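Local structure of Cif-like 1 (Burkholderia cenocepacia, 7JQY) at residues 90-93 against 94-98; 228-231 against 232-236. The protein is a Cif-like epoxide hydrolase of the alpha/beta hydrolase fold that probably opens epoxide rings with water, and assembles as an octamer. The protein carries 1 engineered substitution. All coordinates share one frame; numbering follows the deposited sequence.

Interaction 1: 90-93 against 94-98; sequences DKPL and GGYDK
From Pro92 to Tyr96 the backbone forms an irregular turn, extended at Pro92, helix-like at Leu93, and left-handed at Gly95. The turn brings the Tyr96 phenol back over the chain that precedes it. CG of Tyr96 lies anti to its own carbonyl carbon (chi1 -66°), and the ring runs back toward Pro92. Tyr96 OH donates a hydrogen bond to Pro92 O at 2.7 Å. The C=O...donor angle is 130°, and the hydroxyl is tilted 27° from the carbonyl plane. The same hydroxyl packs against the proline ring, with Tyr96 OH 3.3 Å from Pro92 CD. Leu93 O sits at the ring edge, 3.6 Å from Tyr96 CE1. Gly94 O lies above one face of the ring, offset toward the rim.

This segment belongs to the alpha/beta hydrolase core: it is the loop that leads from strand 77-82 to helix 98-111. Asp97 is the N-cap of that helix, and its carboxylate also bonds Ser100 OG. Lys98 curls back, and its NZ donates to Tyr96 O in the carbonyl plane, at 2.8 Å.

Helix 220-229 packs on the Tyr96 ring through Ala223, Glu226 and Leu227. It also supplies Arg222, which bonds both Lys91 O and Pro92 O, giving the Pro92 carbonyl a second donor. Leu93 points away from the turn and packs on Arg176 of a second subunit.

Interaction 2: 228-231 against 232-236; sequences YRAF and PQDET
The Asp234 carboxylate meets the edge of the Phe231 ring, the two planes 63° apart. Asp234 OD2 lies in the plane of the phenyl ring, 3.8 Å from Phe231 CD1. It faces the ring's C-H rim and not its pi cloud. Phe231 CG is anti to the carbonyl carbon (chi1 -82°), which turns the ring back toward Tyr228. Tyr228 CA covers one face, 3.8 Å above the plane of the Phe231 ring and over its centre. Trp156 and Phe170 add further aromatic contacts to this ring.

Asp234 OD2 also lies only 2.9 Å from Ala230 O. Both atoms are acceptors, so this approach is not a bond. The salt bridge from Lys98 to the same carboxylate oxygen probably offsets the repulsion.

The segment is the junction of two helices, 220-229 and 231-241, in the region between strands 140-146 and 250-255 of the alpha/beta hydrolase fold. This helical insertion is consistent with the cap (lid) domain of alpha/beta-hydrolase epoxide hydrolases. The second helix starts with the regular i to i+4 pattern. Asp234 N donates to Ala230 O at 3.0 Å, and Glu235 N to Phe231 O at 2.8 Å. Pro232 has no N-H to give, and none is needed in this first turn.

A water spans the junction, accepting from Gln233 N at 3.0 Å and donating to Arg229 O. Pro232 O receives both Thr236 N and Thr236 OG1, which reach it from opposite faces of its plane. Two acidic side chains, Glu180 and Glu226, form salt bridges with Arg229. The Glu235 carboxylate bonds Trp156 and pairs with Lys160.

In the fold
The two contacts touch, with their centres about 13 Å apart on the same side of the chain's centre. Lys98 NZ and Asp234 OD2 join them in a salt bridge of 2.7 Å. Packing of Asp97 on Gln233 and of Tyr96 O on Ala230 CB adds to the join. Interaction 1 is a surface contact in a core-domain loop, built on one buried tyrosine whose hydroxyl bonds a backbone carbonyl. Interaction 2 is partly buried and combines regular helix-start bonds with an aromatic ring. Helix 220-229 serves both: it packs on Tyr96 in interaction 1 and leads into interaction 2. Interaction 1 alone of the two reaches another subunit.

Interaction 1: 90-93 against 94-98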
ATOM      1  N   ASP B  90       8.042 -10.967 -26.295  1.00 35.64           N
ATOM      2  CA  ASP B  90       7.177 -11.879 -25.560  1.00 35.86           C
ATOM      3  C   ASP B  90       7.927 -12.502 -24.384  1.00 40.31           C
ATOM      4  O   ASP B  90       9.162 -12.556 -24.359  1.00 36.19           O
ATOM      5  CB  ASP B  90       6.638 -12.971 -26.482  1.00 42.31           C
ATOM      6  CG  ASP B  90       5.511 -12.468 -27.374  1.00 41.19           C
ATOM      7  OD1 ASP B  90       5.127 -11.282 -27.223  1.00 38.16           O
ATOM      8  OD2 ASP B  90       5.037 -13.244 -28.228  1.00 43.15           O
ATOM      9  N   LYS B  91       7.159 -12.984 -23.399  1.00 40.33           N
ATOM     10  CA  LYS B  91       7.697 -13.615 -22.194  1.00 40.33           C
ATOM     11  C   LYS B  91       7.128 -15.024 -22.078  1.00 41.58           C
ATOM     12  O   LYS B  91       6.248 -15.282 -21.241  1.00 40.24           O
ATOM     13  CB  LYS B  91       7.376 -12.806 -20.938  1.00 39.63           C
ATOM     14  CG  LYS B  91       8.217 -11.549 -20.762  1.00 39.28           C
ATOM     15  CD  LYS B  91       7.473 -10.331 -21.267  1.00 41.45           C
ATOM     16  CE  LYS B  91       8.314  -9.065 -21.146  1.00 36.77           C
ATOM     17  NZ  LYS B  91       7.790  -8.014 -22.078  1.00 39.41           N
ATOM     18  N   PRO B  92       7.619 -15.968 -22.885  1.00 41.16           N
ATOM     19  CA  PRO B  92       7.093 -17.340 -22.812  1.00 44.33           C
ATOM     20  C   PRO B  92       7.500 -18.062 -21.532  1.00 44.19           C
ATOM     21  O   PRO B  92       8.248 -17.518 -20.712  1.00 41.12           O
ATOM     22  CB  PRO B  92       7.691 -18.013 -24.056  1.00 43.82           C
ATOM     23  CG  PRO B  92       8.906 -17.226 -24.366  1.00 43.71           C
ATOM     24  CD  PRO B  92       8.615 -15.809 -23.959  1.00 41.57           C
ATOM     25  N   LEU B  93       6.985 -19.283 -21.349  1.00 42.86           N
ATOM     26  CA  LEU B  93       7.273 -20.059 -20.146  1.00 42.94           C
ATOM     27  C   LEU B  93       8.745 -20.473 -20.077  1.00 44.87           C
ATOM     28  O   LEU B  93       9.375 -20.386 -19.015  1.00 44.95           O
ATOM     29  CB  LEU B  93       6.364 -21.285 -20.104  1.00 43.42           C
ATOM     30  CG  LEU B  93       6.602 -22.336 -19.022  1.00 43.98           C
ATOM     31  CD1 LEU B  93       6.182 -21.808 -17.671  1.00 46.47           C
ATOM     32  CD2 LEU B  93       5.845 -23.611 -19.365  1.00 52.79           C
ATOM     33  N   GLY B  94       9.303 -20.939 -21.190  1.00 45.54           N
ATOM     34  CA  GLY B  94      10.654 -21.449 -21.186  1.00 44.41           C
ATOM     35  C   GLY B  94      11.467 -21.026 -22.391  1.00 45.37           C
ATOM     36  O   GLY B  94      11.079 -20.100 -23.109  1.00 45.18           O
ATOM     37  N   GLY B  95      12.562 -21.740 -22.655  1.00 42.23           N
ATOM     38  CA  GLY B  95      13.480 -21.363 -23.710  1.00 40.07           C
ATOM     39  C   GLY B  95      14.505 -20.335 -23.277  1.00 44.50           C
ATOM     40  O   GLY B  95      15.033 -19.601 -24.119  1.00 43.89           O
ATOM     41  N   TYR B  96      14.825 -20.277 -21.985  1.00 44.10           N
ATOM     42  CA  TYR B  96      15.731 -19.266 -21.459  1.00 44.87           C
ATOM     43  C   TYR B  96      17.157 -19.777 -21.252  1.00 44.87           C
ATOM     44  O   TYR B  96      17.985 -19.040 -20.709  1.00 41.49           O
ATOM     45  CB  TYR B  96      15.171 -18.676 -20.158  1.00 42.01           C
ATOM     46  CG  TYR B  96      13.888 -17.907 -20.392  1.00 43.16           C
ATOM     47  CD1 TYR B  96      12.664 -18.396 -19.941  1.00 40.64           C
ATOM     48  CD2 TYR B  96      13.895 -16.717 -21.113  1.00 41.66           C
ATOM     49  CE1 TYR B  96      11.499 -17.706 -20.166  1.00 39.55           C
ATOM     50  CE2 TYR B  96      12.734 -16.021 -21.348  1.00 38.59           C
ATOM     51  CZ  TYR B  96      11.536 -16.522 -20.874  1.00 41.22           C
ATOM     52  OH  TYR B  96      10.369 -15.831 -21.115  1.00 40.43           O
ATOM     53  N   ASP B  97      17.457 -21.013 -21.653  1.00 43.58           N
ATOM     54  CA  ASP B  97      18.848 -21.434 -21.803  1.00 46.20           C
ATOM     55  C   ASP B  97      19.468 -20.682 -22.970  1.00 47.06           C
ATOM     56  O   ASP B  97      18.802 -20.411 -23.974  1.00 43.33           O
ATOM     57  CB  ASP B  97      18.945 -22.935 -22.041  1.00 44.73           C
ATOM     58  CG  ASP B  97      18.177 -23.369 -23.274  1.00 49.60           C
ATOM     59  OD1 ASP B  97      16.931 -23.447 -23.195  1.00 51.65           O
ATOM     60  OD2 ASP B  97      18.815 -23.593 -24.326  1.00 50.21           O
ATOM     61  N   LYS B  98      20.752 -20.340 -22.838  1.00 42.20           N
ATOM     62  CA  LYS B  98      21.343 -19.402 -23.786  1.00 43.15           C
ATOM     63  C   LYS B  98      21.476 -19.996 -25.183  1.00 45.38           C
ATOM     64  O   LYS B  98      21.368 -19.263 -26.176  1.00 43.14           O
ATOM     65  CB  LYS B  98      22.703 -18.930 -23.263  1.00 41.38           C
ATOM     66  CG  LYS B  98      22.641 -18.359 -21.847  1.00 43.08           C
ATOM     67  CD  LYS B  98      21.448 -17.406 -21.704  1.00 41.25           C
ATOM     68  CE  LYS B  98      21.055 -17.187 -20.251  1.00 38.81           C
ATOM     69  NZ  LYS B  98      20.496 -18.392 -19.575  1.00 36.81           N
TER

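Interaction 2: 228-231 against 232-236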
ATOM      1  N   TYR B 228      18.860 -16.645 -15.296  1.00 39.88           N
ATOM      2  CA  TYR B 228      19.751 -17.063 -14.218  1.00 43.21           C
ATOM      3  C   TYR B 228      19.410 -18.458 -13.708  1.00 44.46           C
ATOM      4  O   TYR B 228      20.301 -19.195 -13.270  1.00 42.05           O
ATOM      5  CB  TYR B 228      19.684 -16.049 -13.072  1.00 40.27           C
ATOM      6  CG  TYR B 228      20.237 -14.680 -13.436  1.00 40.80           C
ATOM      7  CD1 TYR B 228      21.508 -14.299 -13.035  1.00 43.79           C
ATOM      8  CD2 TYR B 228      19.484 -13.771 -14.179  1.00 40.93           C
ATOM      9  CE1 TYR B 228      22.026 -13.062 -13.365  1.00 42.50           C
ATOM     10  CE2 TYR B 228      19.990 -12.527 -14.511  1.00 40.66           C
ATOM     11  CZ  TYR B 228      21.267 -12.179 -14.099  1.00 41.61           C
ATOM     12  OH  TYR B 228      21.789 -10.951 -14.424  1.00 40.91           O
ATOM     13  N   ARG B 229      18.129 -18.831 -13.733  1.00 43.85           N
ATOM     14  CA  ARG B 229      17.753 -20.167 -13.294  1.00 43.56           C
ATOM     15  C   ARG B 229      18.210 -21.223 -14.285  1.00 42.88           C
ATOM     16  O   ARG B 229      18.293 -22.401 -13.925  1.00 48.39           O
ATOM     17  CB  ARG B 229      16.251 -20.235 -13.064  1.00 44.41           C
ATOM     18  CG  ARG B 229      15.824 -19.479 -11.830  1.00 44.07           C
ATOM     19  CD  ARG B 229      14.422 -18.906 -11.976  1.00 41.98           C
ATOM     20  NE  ARG B 229      14.207 -17.848 -10.994  1.00 41.47           N
ATOM     21  CZ  ARG B 229      13.086 -17.147 -10.874  1.00 41.53           C
ATOM     22  NH1 ARG B 229      12.048 -17.387 -11.689  1.00 41.47           N
ATOM     23  NH2 ARG B 229      13.002 -16.198  -9.945  1.00 39.76           N
ATOM     24  N   ALA B 230      18.545 -20.818 -15.505  1.00 44.22           N
ATOM     25  CA  ALA B 230      19.085 -21.708 -16.524  1.00 45.39           C
ATOM     26  C   ALA B 230      20.612 -21.819 -16.489  1.00 42.79           C
ATOM     27  O   ALA B 230      21.175 -22.530 -17.327  1.00 41.61           O
ATOM     28  CB  ALA B 230      18.657 -21.238 -17.916  1.00 37.99           C
ATOM     29  N   PHE B 231      21.301 -21.109 -15.589  1.00 43.77           N
ATOM     30  CA  PHE B 231      22.769 -21.162 -15.563  1.00 45.40           C
ATOM     31  C   PHE B 231      23.336 -22.578 -15.472  1.00 45.16           C
ATOM     32  O   PHE B 231      24.269 -22.884 -16.233  1.00 48.46           O
ATOM     33  CB  PHE B 231      23.320 -20.292 -14.421  1.00 42.76           C
ATOM     34  CG  PHE B 231      23.419 -18.829 -14.757  1.00 43.40           C
ATOM     35  CD1 PHE B 231      23.189 -18.374 -16.049  1.00 45.84           C
ATOM     36  CD2 PHE B 231      23.692 -17.901 -13.766  1.00 40.04           C
ATOM     37  CE1 PHE B 231      23.264 -17.017 -16.349  1.00 41.95           C
ATOM     38  CE2 PHE B 231      23.771 -16.548 -14.056  1.00 40.67           C
ATOM     39  CZ  PHE B 231      23.555 -16.101 -15.346  1.00 42.09           C
ATOM     40  N   PRO B 232      22.844 -23.480 -14.606  1.00 43.63           N
ATOM     41  CA  PRO B 232      23.434 -24.835 -14.591  1.00 48.34           C
ATOM     42  C   PRO B 232      23.387 -25.528 -15.941  1.00 48.23           C
ATOM     43  O   PRO B 232      24.392 -26.111 -16.376  1.00 49.59           O
ATOM     44  CB  PRO B 232      22.594 -25.586 -13.543  1.00 48.29           C
ATOM     45  CG  PRO B 232      21.790 -24.578 -12.834  1.00 45.85           C
ATOM     46  CD  PRO B 232      22.007 -23.227 -13.420  1.00 43.19           C
ATOM     47  N   GLN B 233      22.259 -25.423 -16.644  1.00 48.84           N
ATOM     48  CA  GLN B 233      22.147 -25.999 -17.977  1.00 45.76           C
ATOM     49  C   GLN B 233      23.113 -25.333 -18.944  1.00 46.66           C
ATOM     50  O   GLN B 233      23.685 -25.995 -19.821  1.00 50.57           O
ATOM     51  CB  GLN B 233      20.702 -25.860 -18.466  1.00 50.31           C
ATOM     52  CG  GLN B 233      20.458 -26.286 -19.886  1.00 49.74           C
ATOM     53  CD  GLN B 233      18.981 -26.164 -20.287  1.00 54.01           C
ATOM     54  OE1 GLN B 233      18.127 -25.738 -19.493  1.00 49.04           O
ATOM     55  NE2 GLN B 233      18.680 -26.538 -21.523  1.00 49.62           N
ATOM     56  N   ASP B 234      23.297 -24.015 -18.807  1.00 42.53           N
ATOM     57  CA  ASP B 234      24.250 -23.293 -19.644  1.00 43.98           C
ATOM     58  C   ASP B 234      25.684 -23.752 -19.383  1.00 47.76           C
ATOM     59  O   ASP B 234      26.508 -23.791 -20.304  1.00 47.90           O
ATOM     60  CB  ASP B 234      24.117 -21.785 -19.403  1.00 44.69           C
ATOM     61  CG  ASP B 234      22.755 -21.225 -19.859  1.00 45.18           C
ATOM     62  OD1 ASP B 234      22.306 -21.565 -20.972  1.00 41.99           O
ATOM     63  OD2 ASP B 234      22.139 -20.450 -19.094  1.00 44.02           O
ATOM     64  N   GLU B 235      26.018 -24.036 -18.124  1.00 47.29           N
ATOM     65  CA  GLU B 235      27.378 -24.468 -17.798  1.00 51.27           C
ATOM     66  C   GLU B 235      27.700 -25.783 -18.492  1.00 53.00           C
ATOM     67  O   GLU B 235      28.715 -25.900 -19.185  1.00 54.09           O
ATOM     68  CB  GLU B 235      27.546 -24.581 -16.287  1.00 47.45           C
ATOM     69  CG  GLU B 235      27.674 -23.230 -15.615  1.00 46.37           C
ATOM     70  CD  GLU B 235      27.531 -23.302 -14.114  1.00 49.76           C
ATOM     71  OE1 GLU B 235      27.038 -24.339 -13.612  1.00 49.50           O
ATOM     72  OE2 GLU B 235      27.920 -22.321 -13.436  1.00 51.40           O
ATOM     73  N   THR B 236      26.807 -26.766 -18.360  1.00 54.88           N
ATOM     74  CA  THR B 236      26.982 -28.044 -19.042  1.00 53.34           C
ATOM     75  C   THR B 236      27.074 -27.850 -20.549  1.00 55.44           C
ATOM     76  O   THR B 236      27.959 -28.409 -21.209  1.00 55.84           O
ATOM     77  CB  THR B 236      25.812 -28.974 -18.704  1.00 52.82           C
ATOM     78  OG1 THR B 236      25.545 -28.926 -17.298  1.00 54.77           O
ATOM     79  CG2 THR B 236      26.105 -30.402 -19.119  1.00 56.06           C
TER
HETATM   80  O   HOH W   1      19.538 -25.096 -15.310  1.00 43.39           O